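Chitin binding protein (Tectaria macrodonta, PDB 6IF7) binds copper, probably binds chitin, is insecticidal and is possibly an AA10 lytic polysaccharide monooxygenase. Local coordinates at residues V45-A50 against A173-S178; I58-L63 against P121-D126; G105-Y110 against V163-T168. One frame throughout, in Å; residues are numbered along the deposited sequence.

Contact 1. Residues V45-A50 against A173-S178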
loop_
_atom_site.group_PDB
_atom_site.type_symbol
_atom_site.label_atom_id
_atom_site.label_comp_id
_atom_site.label_asym_id
_atom_site.label_seq_id
_atom_site.Cartn_x
_atom_site.Cartn_y
_atom_site.Cartn_z
ATOM N N VAL A 45 -4.589 6.342 6.040
ATOM C CA VAL A 45 -4.395 6.853 4.674
ATOM C C VAL A 45 -5.722 6.646 3.924
ATOM O O VAL A 45 -5.877 5.756 3.089
ATOM C CB VAL A 45 -3.192 6.206 3.964
ATOM C CG1 VAL A 45 -2.962 6.855 2.615
ATOM C CG2 VAL A 45 -1.941 6.313 4.845
ATOM N N ASN A 46 -6.690 7.498 4.248
ATOM C CA ASN A 46 -8.023 7.349 3.736
ATOM C C ASN A 46 -8.521 8.567 2.928
ATOM O O ASN A 46 -7.929 9.663 2.930
ATOM C CB ASN A 46 -8.978 6.990 4.886
ATOM C CG ASN A 46 -9.217 8.140 5.843
ATOM O OD1 ASN A 46 -8.461 9.081 5.901
ATOM N ND2 ASN A 46 -10.271 8.051 6.597
ATOM N N ILE A 47 -9.588 8.306 2.188
ATOM C CA ILE A 47 -10.402 9.313 1.561
ATOM C C ILE A 47 -11.780 8.951 2.111
ATOM O O ILE A 47 -12.385 7.980 1.627
ATOM C CB ILE A 47 -10.346 9.221 0.025
ATOM C CG1 ILE A 47 -8.932 9.536 -0.454
ATOM C CG2 ILE A 47 -11.357 10.198 -0.623
ATOM C CD1 ILE A 47 -8.755 9.493 -1.959
ATOM N N PRO A 48 -12.273 9.694 3.134
ATOM C CA PRO A 48 -13.593 9.395 3.758
ATOM C C PRO A 48 -14.748 9.408 2.769
ATOM O O PRO A 48 -15.783 8.823 3.001
ATOM C CB PRO A 48 -13.778 10.528 4.784
ATOM C CG PRO A 48 -12.466 11.212 4.899
ATOM C CD PRO A 48 -11.727 10.980 3.616
ATOM N N ASN A 49 -14.483 10.039 1.647
ATOM C CA ASN A 49 -15.403 10.323 0.622
ATOM C C ASN A 49 -15.385 9.417 -0.624
ATOM O O ASN A 49 -16.180 9.639 -1.515
ATOM C CB ASN A 49 -15.029 11.744 0.165
ATOM C CG ASN A 49 -16.177 12.455 -0.427
ATOM O OD1 ASN A 49 -17.326 12.040 -0.218
ATOM N ND2 ASN A 49 -15.904 13.528 -1.180
ATOM N N ALA A 50 -14.510 8.414 -0.707
ATOM C CA ALA A 50 -14.154 7.831 -2.027
ATOM C C ALA A 50 -15.324 7.396 -2.890
ATOM O O ALA A 50 -15.454 7.838 -4.023
ATOM C CB ALA A 50 -13.199 6.666 -1.878
ATOM N N ALA A 173 -12.608 4.775 1.837
ATOM C CA ALA A 173 -11.620 3.837 1.359
ATOM C C ALA A 173 -10.235 4.161 1.948
ATOM O O ALA A 173 -9.954 5.312 2.304
ATOM C CB ALA A 173 -11.581 3.893 -0.154
ATOM N N PHE A 174 -9.397 3.124 2.058
ATOM C CA PHE A 174 -8.031 3.205 2.540
ATOM C C PHE A 174 -7.089 2.763 1.412
ATOM O O PHE A 174 -7.442 1.922 0.581
ATOM C CB PHE A 174 -7.842 2.321 3.780
ATOM C CG PHE A 174 -8.686 2.754 4.954
ATOM C CD1 PHE A 174 -10.047 2.418 5.019
ATOM C CD2 PHE A 174 -8.138 3.522 5.980
ATOM C CE1 PHE A 174 -10.837 2.845 6.091
ATOM C CE2 PHE A 174 -8.921 3.934 7.059
ATOM C CZ PHE A 174 -10.264 3.606 7.110
ATOM N N TYR A 175 -5.891 3.331 1.396
ATOM C CA TYR A 175 -4.931 3.133 0.306
ATOM C C TYR A 175 -3.572 2.796 0.874
ATOM O O TYR A 175 -3.094 3.468 1.787
ATOM C CB TYR A 175 -4.867 4.398 -0.542
ATOM C CG TYR A 175 -6.235 4.796 -1.097
ATOM C CD1 TYR A 175 -6.677 4.303 -2.326
ATOM C CD2 TYR A 175 -7.085 5.628 -0.379
ATOM C CE1 TYR A 175 -7.927 4.643 -2.826
ATOM C CE2 TYR A 175 -8.342 5.979 -0.863
ATOM C CZ TYR A 175 -8.757 5.495 -2.089
ATOM O OH TYR A 175 -9.996 5.834 -2.584
ATOM N N SER A 176 -2.970 1.736 0.332
ATOM C CA SER A 176 -1.698 1.191 0.807
ATOM C C SER A 176 -0.710 0.919 -0.344
ATOM O O SER A 176 -1.054 0.226 -1.306
ATOM C CB SER A 176 -1.996 -0.113 1.543
ATOM O OG SER A 176 -0.810 -0.771 1.919
ATOM N N CYS A 177 0.509 1.448 -0.236
ATOM C CA CYS A 177 1.641 1.094 -1.135
ATOM C C CYS A 177 2.609 0.191 -0.391
ATOM O O CYS A 177 3.037 0.565 0.702
ATOM C CB CYS A 177 2.439 2.324 -1.564
ATOM S SG CYS A 177 1.605 3.315 -2.801
ATOM N N SER A 178 2.977 -0.937 -1.006
ATOM C CA SER A 178 3.993 -1.848 -0.457
ATOM C C SER A 178 5.085 -2.111 -1.512
ATOM O O SER A 178 4.811 -2.521 -2.636
ATOM C CB SER A 178 3.378 -3.167 0.032
ATOM O OG SER A 178 2.383 -2.948 1.044
#
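Asn46 and Phe174 face each other as an antiparallel non-hydrogen-bonded pair, with Ile47 and Ala173 as the hydrogen-bonded pair beside them; through this pairing with strand 173-182 the short strand 46-47 extends the mixed sheet of the beta-sandwich typical of lytic polysaccharide monooxygenases. Three backbone bonds hold it: Tyr175 N to Val45 O at 3.0 Å, Ile47 N to Ala173 O, and Ala173 N to Ile47 O. The last acceptor also closes the type I turn from Ile47 to Ala50, Ala50 N approaching from the opposite face of the carbonyl plane to Ala173 N.

One face leads toward the copper site. Here Asn46 CB lies over the Phe174 ring as a CH-pi contact, 4.0 Å from its centroid. The Phe174 side chain comes within about 3 Å (nearest atoms) of the copper ion, which His1 and His103 bind; the amide ND2 of Asn46 bonds to Glu172. On the other face, Tyr175 carries its ring, with CG anti to the carbonyl carbon (chi1 -57°), across the Ile47 side chain, CE2 lying 3.6 Å from Ile47 CG1. Its hydroxyl bonds to His54. Replacing Tyr175 by alanine would probably open a gap beside Ile47 and Ala50 and leave His54 ND1 without this partner. Near that hydroxyl two methyls meet, Ala50 CB standing 3.6 Å from Ala173 CB and 3.4 Å from Tyr175 OH.

Contact 2. Residues I58-L63 against P121-D126; sequences IPDGQL and PLKWAD
Trp124 and Leu63 form the apolar centre of this meeting of two loops, and the indole shows how one large side chain can join residues before, within and after a turn. From the backbone outward, Trp124 CB lies 3.6 Å from Asp60 OD1, the same oxygen that accepts the backbone N of Trp124 in an almost straight bond of 2.8 Å (175°), met from above the carboxylate plane. With CG beside the backbone N (chi1 -80°), the ring brings its N-H edge to Ile58 O and one face to Leu63. CD1 of Trp124 lies 3.3 Å from Asp60 OD1 and also nears Ile58 O. Next along the rim, NE1 donates to Ile58 O at 2.7 Å, the acceptor lying in the ring plane. On the six-membered ring, CZ2 meets Ile58 CB at 4.0 Å. Further round, CE3 and CZ3 meet Leu63 CD2, CE3 at 3.9 Å, while Leu63 CD1 sits over the five-membered ring, 3.8 Å from the centroid. His54 and Arg55 of helix 54-57 also touch the indole.

Beyond it, Gly61 N donates to Leu122 O at 2.7 Å from above the carbonyl plane, and Leu63 CB rests on Leu122 CD2. Asp60 also packs its CB and CG against the aliphatic start of Lys123, the two side chains crossing at about a right angle. Asp126 OD2 accepts from Lys123 N, and Asp126 N returns a bond to Lys123 O. The whole is a loop-to-loop junction away from the copper and glycan sites, in which a type II turn, Pro59 to Gln62 with Gly61 at its third position, docks against a short 3-10 turn.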
loop_
_atom_site.group_PDB
_atom_site.type_symbol
_atom_site.label_atom_id
_atom_site.label_comp_id
_atom_site.label_asym_id
_atom_site.label_seq_id
_atom_site.Cartn_x
_atom_site.Cartn_y
_atom_site.Cartn_z
ATOM N N ILE A 58 -7.575 10.688 -6.980
ATOM C CA ILE A 58 -6.157 10.575 -6.656
ATOM C C ILE A 58 -5.300 10.909 -7.894
ATOM O O ILE A 58 -5.237 10.114 -8.826
ATOM C CB ILE A 58 -5.833 9.168 -6.141
ATOM C CG1 ILE A 58 -6.709 8.850 -4.915
ATOM C CG2 ILE A 58 -4.349 9.059 -5.778
ATOM C CD1 ILE A 58 -6.564 7.431 -4.412
ATOM N N PRO A 59 -4.618 12.081 -7.893
ATOM C CA PRO A 59 -3.721 12.481 -9.003
ATOM C C PRO A 59 -2.518 11.582 -9.155
ATOM O O PRO A 59 -2.030 11.036 -8.160
ATOM C CB PRO A 59 -3.200 13.873 -8.575
ATOM C CG PRO A 59 -4.091 14.316 -7.464
ATOM C CD PRO A 59 -4.593 13.068 -6.798
ATOM N N ASP A 60 -2.020 11.471 -10.381
ATOM C CA ASP A 60 -0.743 10.812 -10.637
ATOM C C ASP A 60 0.397 11.440 -9.794
ATOM O O ASP A 60 0.401 12.647 -9.527
ATOM C CB ASP A 60 -0.382 10.923 -12.110
ATOM C CG ASP A 60 -1.214 10.055 -12.996
ATOM O OD1 ASP A 60 -1.785 9.041 -12.566
ATOM O OD2 ASP A 60 -1.263 10.400 -14.184
ATOM N N GLY A 61 1.337 10.617 -9.349
ATOM C CA GLY A 61 2.363 11.055 -8.390
ATOM C C GLY A 61 1.923 11.131 -6.922
ATOM O O GLY A 61 2.757 11.377 -6.042
ATOM N N GLN A 62 0.635 10.928 -6.634
ATOM C CA GLN A 62 0.108 10.969 -5.253
ATOM C C GLN A 62 -0.686 9.699 -4.900
ATOM O O GLN A 62 -1.523 9.720 -4.002
ATOM C CB GLN A 62 -0.756 12.236 -5.046
ATOM C CG GLN A 62 -0.006 13.558 -5.186
ATOM C CD GLN A 62 -0.940 14.778 -5.195
ATOM O OE1 GLN A 62 -1.765 14.956 -4.305
ATOM N NE2 GLN A 62 -0.810 15.617 -6.207
ATOM N N LEU A 63 -0.399 8.584 -5.572
ATOM C CA LEU A 63 -1.096 7.322 -5.281
ATOM C C LEU A 63 -0.873 6.837 -3.840
ATOM O O LEU A 63 -1.831 6.476 -3.152
ATOM C CB LEU A 63 -0.790 6.234 -6.320
ATOM C CG LEU A 63 -1.752 6.239 -7.534
ATOM C CD1 LEU A 63 -1.507 7.443 -8.451
ATOM C CD2 LEU A 63 -1.664 4.956 -8.349
ATOM N N PRO A 121 7.915 8.912 -9.786
ATOM C CA PRO A 121 6.644 8.948 -9.043
ATOM C C PRO A 121 5.559 8.053 -9.652
ATOM O O PRO A 121 5.478 7.915 -10.879
ATOM C CB PRO A 121 6.233 10.433 -9.103
ATOM C CG PRO A 121 7.518 11.180 -9.233
ATOM C CD PRO A 121 8.397 10.290 -10.076
ATOM N N LEU A 122 4.766 7.420 -8.786
ATOM C CA LEU A 122 3.786 6.434 -9.205
ATOM C C LEU A 122 2.555 7.116 -9.786
ATOM O O LEU A 122 1.954 7.985 -9.141
ATOM C CB LEU A 122 3.364 5.557 -8.028
ATOM C CG LEU A 122 2.566 4.291 -8.375
ATOM C CD1 LEU A 122 3.414 3.257 -9.111
ATOM C CD2 LEU A 122 1.982 3.686 -7.095
ATOM N N LYS A 123 2.188 6.676 -10.988
ATOM C CA LYS A 123 1.091 7.223 -11.782
ATOM C C LYS A 123 0.118 6.079 -11.966
ATOM O O LYS A 123 0.499 4.939 -11.792
ATOM C CB LYS A 123 1.621 7.712 -13.137
ATOM C CG LYS A 123 2.733 8.754 -13.013
ATOM C CD LYS A 123 3.605 8.861 -14.258
ATOM C CE LYS A 123 4.628 7.717 -14.389
ATOM N NZ LYS A 123 5.631 8.078 -15.435
ATOM N N TRP A 124 -1.137 6.356 -12.283
ATOM C CA TRP A 124 -2.118 5.278 -12.448
ATOM C C TRP A 124 -1.714 4.287 -13.543
ATOM O O TRP A 124 -1.883 3.086 -13.392
ATOM C CB TRP A 124 -3.522 5.843 -12.695
ATOM C CG TRP A 124 -4.166 6.278 -11.430
ATOM C CD1 TRP A 124 -4.300 7.568 -10.965
ATOM C CD2 TRP A 124 -4.724 5.427 -10.421
ATOM N NE1 TRP A 124 -4.926 7.563 -9.732
ATOM C CE2 TRP A 124 -5.206 6.261 -9.387
ATOM C CE3 TRP A 124 -4.885 4.029 -10.301
ATOM C CZ2 TRP A 124 -5.824 5.744 -8.238
ATOM C CZ3 TRP A 124 -5.508 3.516 -9.177
ATOM C CH2 TRP A 124 -5.964 4.364 -8.153
ATOM N N ALA A 125 -1.164 4.812 -14.627
ATOM C CA ALA A 125 -0.685 4.022 -15.766
ATOM C C ALA A 125 0.530 3.121 -15.450
ATOM O O ALA A 125 0.808 2.200 -16.217
ATOM C CB ALA A 125 -0.360 4.952 -16.930
ATOM N N ASP A 126 1.243 3.375 -14.349
ATOM C CA ASP A 126 2.275 2.429 -13.842
ATOM C C ASP A 126 1.709 1.108 -13.293
ATOM O O ASP A 126 2.410 0.110 -13.265
ATOM C CB ASP A 126 3.182 3.100 -12.791
ATOM C CG ASP A 126 3.892 4.344 -13.339
ATOM O OD1 ASP A 126 4.382 4.295 -14.469
ATOM O OD2 ASP A 126 3.943 5.379 -12.656
#

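Contact 3. Residues G105-Y110 against V163-T168. With NAG (2-acetamido-2-deoxy-beta-D-glucopyranose), chain B; NAG (2-acetamido-2-deoxy-beta-D-glucopyranose), chain C; SO4 (sulfate ion), chain E.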
loop_
_atom_site.group_PDB
_atom_site.type_symbol
_atom_site.label_atom_id
_atom_site.label_comp_id
_atom_site.label_asym_id
_atom_site.label_seq_id
_atom_site.Cartn_x
_atom_site.Cartn_y
_atom_site.Cartn_z
ATOM N N GLY A 105 -15.988 -4.437 3.946
ATOM C CA GLY A 105 -15.390 -3.894 2.723
ATOM C C GLY A 105 -14.677 -4.947 1.900
ATOM O O GLY A 105 -14.626 -6.117 2.270
ATOM N N PHE A 106 -14.133 -4.512 0.774
ATOM C CA PHE A 106 -13.369 -5.395 -0.113
ATOM C C PHE A 106 -12.025 -4.790 -0.452
ATOM O O PHE A 106 -11.865 -3.566 -0.462
ATOM C CB PHE A 106 -14.154 -5.725 -1.395
ATOM C CG PHE A 106 -14.464 -4.536 -2.274
ATOM C CD1 PHE A 106 -13.558 -4.104 -3.251
ATOM C CD2 PHE A 106 -15.701 -3.901 -2.195
ATOM C CE1 PHE A 106 -13.867 -3.039 -4.085
ATOM C CE2 PHE A 106 -16.017 -2.832 -3.040
ATOM C CZ PHE A 106 -15.098 -2.397 -3.981
ATOM N N PHE A 107 -11.078 -5.667 -0.740
ATOM C CA PHE A 107 -9.715 -5.287 -1.025
ATOM C C PHE A 107 -9.372 -5.602 -2.466
ATOM O O PHE A 107 -9.423 -6.774 -2.867
ATOM C CB PHE A 107 -8.742 -6.070 -0.138
ATOM C CG PHE A 107 -8.909 -5.817 1.331
ATOM C CD1 PHE A 107 -9.863 -6.507 2.073
ATOM C CD2 PHE A 107 -8.085 -4.901 1.997
ATOM C CE1 PHE A 107 -10.001 -6.283 3.446
ATOM C CE2 PHE A 107 -8.231 -4.672 3.357
ATOM C CZ PHE A 107 -9.180 -5.364 4.080
ATOM N N GLU A 108 -8.962 -4.577 -3.215
ATOM C CA GLU A 108 -8.388 -4.751 -4.550
ATOM C C GLU A 108 -6.860 -4.665 -4.475
ATOM O O GLU A 108 -6.326 -3.702 -3.927
ATOM C CB GLU A 108 -8.915 -3.674 -5.502
ATOM C CG GLU A 108 -10.417 -3.693 -5.745
ATOM C CD GLU A 108 -10.907 -2.489 -6.549
ATOM O OE1 GLU A 108 -10.056 -1.618 -6.908
ATOM O OE2 GLU A 108 -12.135 -2.445 -6.844
ATOM N N PHE A 109 -6.173 -5.679 -5.015
ATOM C CA PHE A 109 -4.701 -5.725 -5.100
ATOM C C PHE A 109 -4.240 -5.484 -6.532
ATOM O O PHE A 109 -4.567 -6.255 -7.429
ATOM C CB PHE A 109 -4.138 -7.085 -4.673
ATOM C CG PHE A 109 -4.156 -7.337 -3.205
ATOM C CD1 PHE A 109 -5.348 -7.349 -2.492
ATOM C CD2 PHE A 109 -2.985 -7.650 -2.531
ATOM C CE1 PHE A 109 -5.372 -7.634 -1.142
ATOM C CE2 PHE A 109 -3.001 -7.923 -1.176
ATOM C CZ PHE A 109 -4.198 -7.912 -0.479
ATOM N N TYR A 110 -3.438 -4.443 -6.726
ATOM C CA TYR A 110 -2.827 -4.154 -8.016
ATOM C C TYR A 110 -1.336 -4.296 -7.876
ATOM O O TYR A 110 -0.785 -4.011 -6.807
ATOM C CB TYR A 110 -3.140 -2.724 -8.461
ATOM C CG TYR A 110 -4.624 -2.478 -8.677
ATOM C CD1 TYR A 110 -5.461 -2.147 -7.591
ATOM C CD2 TYR A 110 -5.211 -2.597 -9.956
ATOM C CE1 TYR A 110 -6.819 -1.926 -7.774
ATOM C CE2 TYR A 110 -6.571 -2.364 -10.142
ATOM C CZ TYR A 110 -7.373 -2.030 -9.045
ATOM O OH TYR A 110 -8.718 -1.793 -9.183
ATOM N N VAL A 163 -2.843 -1.586 -2.699
ATOM C CA VAL A 163 -4.054 -2.178 -2.149
ATOM C C VAL A 163 -5.034 -1.064 -1.825
ATOM O O VAL A 163 -4.701 -0.105 -1.105
ATOM C CB VAL A 163 -3.739 -3.082 -0.942
ATOM C CG1 VAL A 163 -4.995 -3.761 -0.406
ATOM C CG2 VAL A 163 -2.739 -4.133 -1.382
ATOM N N ILE A 164 -6.235 -1.195 -2.393
ATOM C CA ILE A 164 -7.348 -0.311 -2.124
ATOM C C ILE A 164 -8.387 -1.086 -1.302
ATOM O O ILE A 164 -8.875 -2.131 -1.744
ATOM C CB ILE A 164 -7.994 0.177 -3.448
ATOM C CG1 ILE A 164 -6.961 0.856 -4.334
ATOM C CG2 ILE A 164 -9.152 1.119 -3.156
ATOM C CD1 ILE A 164 -7.396 1.059 -5.776
ATOM N N TRP A 165 -8.723 -0.583 -0.117
ATOM C CA TRP A 165 -9.756 -1.183 0.760
ATOM C C TRP A 165 -10.993 -0.295 0.714
ATOM O O TRP A 165 -11.026 0.753 1.366
ATOM C CB TRP A 165 -9.213 -1.296 2.196
ATOM C CG TRP A 165 -10.102 -1.975 3.229
ATOM C CD1 TRP A 165 -11.110 -2.861 2.996
ATOM C CD2 TRP A 165 -9.982 -1.874 4.664
ATOM N NE1 TRP A 165 -11.655 -3.285 4.192
ATOM C CE2 TRP A 165 -10.973 -2.698 5.227
ATOM C CE3 TRP A 165 -9.143 -1.135 5.525
ATOM C CZ2 TRP A 165 -11.148 -2.829 6.622
ATOM C CZ3 TRP A 165 -9.324 -1.253 6.900
ATOM C CH2 TRP A 165 -10.314 -2.103 7.439
ATOM N N GLN A 166 -11.991 -0.689 -0.084
ATOM C CA GLN A 166 -13.254 0.064 -0.210
ATOM C C GLN A 166 -14.307 -0.524 0.758
ATOM O O GLN A 166 -14.633 -1.708 0.697
ATOM C CB GLN A 166 -13.746 0.034 -1.674
ATOM C CG GLN A 166 -15.062 0.767 -1.961
ATOM C CD GLN A 166 -15.036 2.269 -1.650
ATOM O OE1 GLN A 166 -14.466 3.062 -2.392
ATOM N NE2 GLN A 166 -15.678 2.659 -0.563
ATOM N N ARG A 167 -14.816 0.303 1.665
ATOM C CA ARG A 167 -15.912 -0.120 2.552
ATOM C C ARG A 167 -17.221 -0.260 1.803
ATOM O O ARG A 167 -17.439 0.441 0.824
ATOM C CB ARG A 167 -16.093 0.858 3.707
ATOM C CG ARG A 167 -14.985 0.705 4.715
ATOM C CD ARG A 167 -15.067 1.755 5.775
ATOM N NE ARG A 167 -16.261 1.597 6.590
ATOM C CZ ARG A 167 -16.512 2.306 7.683
ATOM N NH1 ARG A 167 -15.664 3.223 8.118
ATOM N NH2 ARG A 167 -17.632 2.086 8.348
ATOM N N THR A 168 -18.062 -1.178 2.267
ATOM C CA THR A 168 -19.401 -1.440 1.682
ATOM C C THR A 168 -20.560 -0.797 2.448
ATOM O O THR A 168 -21.662 -0.672 1.901
ATOM C CB THR A 168 -19.672 -2.946 1.589
ATOM O OG1 THR A 168 -19.533 -3.539 2.883
ATOM C CG2 THR A 168 -18.689 -3.593 0.633
HETATM C C1 NAG B . -14.042 -5.888 -6.724
HETATM C C2 NAG B . -14.496 -5.104 -7.953
HETATM C C3 NAG B . -15.570 -4.143 -7.530
HETATM C C4 NAG B . -16.732 -4.891 -6.917
HETATM C C5 NAG B . -16.250 -5.691 -5.720
HETATM C C6 NAG B . -17.374 -6.556 -5.185
HETATM C C7 NAG B . -12.903 -4.580 -9.715
HETATM C C8 NAG B . -11.800 -3.667 -10.146
HETATM N N2 NAG B . -13.406 -4.328 -8.527
HETATM O O3 NAG B . -16.021 -3.412 -8.684
HETATM O O4 NAG B . -17.722 -3.939 -6.529
HETATM O O5 NAG B . -15.176 -6.530 -6.122
HETATM O O6 NAG B . -16.859 -7.336 -4.105
HETATM O O7 NAG B . -13.319 -5.473 -10.407
HETATM C C1 NAG C . -19.034 -4.258 -6.985
HETATM C C2 NAG C . -20.035 -3.324 -6.307
HETATM C C3 NAG C . -21.443 -3.608 -6.798
HETATM C C4 NAG C . -21.498 -3.678 -8.316
HETATM C C5 NAG C . -20.410 -4.574 -8.893
HETATM C C6 NAG C . -20.558 -4.573 -10.412
HETATM C C7 NAG C . -19.729 -2.362 -4.066
HETATM C C8 NAG C . -19.870 -2.563 -2.591
HETATM N N2 NAG C . -20.018 -3.416 -4.854
HETATM O O3 NAG C . -22.252 -2.521 -6.390
HETATM O O4 NAG C . -22.764 -4.176 -8.739
HETATM O O5 NAG C . -19.144 -4.095 -8.400
HETATM O O6 NAG C . -19.367 -5.006 -11.026
HETATM O O7 NAG C . -19.391 -1.268 -4.485
HETATM S S SO4 E . -16.409 4.046 11.500
HETATM O O1 SO4 E . -16.410 4.551 12.893
HETATM O O2 SO4 E . -17.022 5.075 10.613
HETATM O O3 SO4 E . -17.173 2.770 11.417
HETATM O O4 SO4 E . -15.007 3.790 11.097
HETATM O O HOH W 1 -13.172 -5.965 4.718
#
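Tyr110 OH is held by two groups: it donates to Glu108 OE1 at 2.6 Å, from above the carboxylate plane, and is also hydrogen-bonded to Arg55 NH2. The other carboxylate oxygen, Glu108 OE2, accepts from N2 of the chain B sugar at 2.8 Å, nearly straight at 169°. Beside it the Phe106 ring is sandwiched: chi1 of 63° sets it between C5 of that sugar, over the centre of one face, and Gln166 CB, 3.9 Å from the centroid on the opposite face. Thr168 CG2 adds a methyl contact to C8 of the chain C sugar. Pro131, Asn134 and Thr136 complete this glycan pocket; Asn134-Val135-Thr136 fits an N-glycosylation sequon, so the sugars are probably an N-linked glycan rather than bound chitin.

The face with Phe107, Phe109, Val163 and Trp165 is packed by rings and methyls. Phe107 forms an offset stack on the five-membered ring of Trp165, centroids 3.8 Å apart and planes at 10°, and Val163 CG2 lies over the Phe109 ring. Four backbone bonds join Phe106 with Gln166 and Glu108 with Ile164.

Strand 105-111 lies between strands 133-136 and 159-167. Helix 54-57 touches Ile164 and Gln166 through His54, while strand 144-147 of the second sheet meets Phe107 and Phe109 through Ile147.

Overall arrangement
Contacts 1 and 3 are buried and belong to one sheet, in which strands 159-167 and 173-182 are neighbours: Phe174 O lies 2.9 Å from Trp165 N, a probable hydrogen bond, and the contact centres are about 9 Å apart. Contact 2 is partly buried and joins loops. It touches contact 1 where Ile58 packs against Ile47 and Tyr175, but has no touch with contact 3. Their chemistry follows place. Regular backbone ladders serve the two strand pairings, one reaching toward copper and the other lining the glycan pocket, whereas the loop junction relies on an indole N-H, a carboxylate and a single backbone-to-backbone bond.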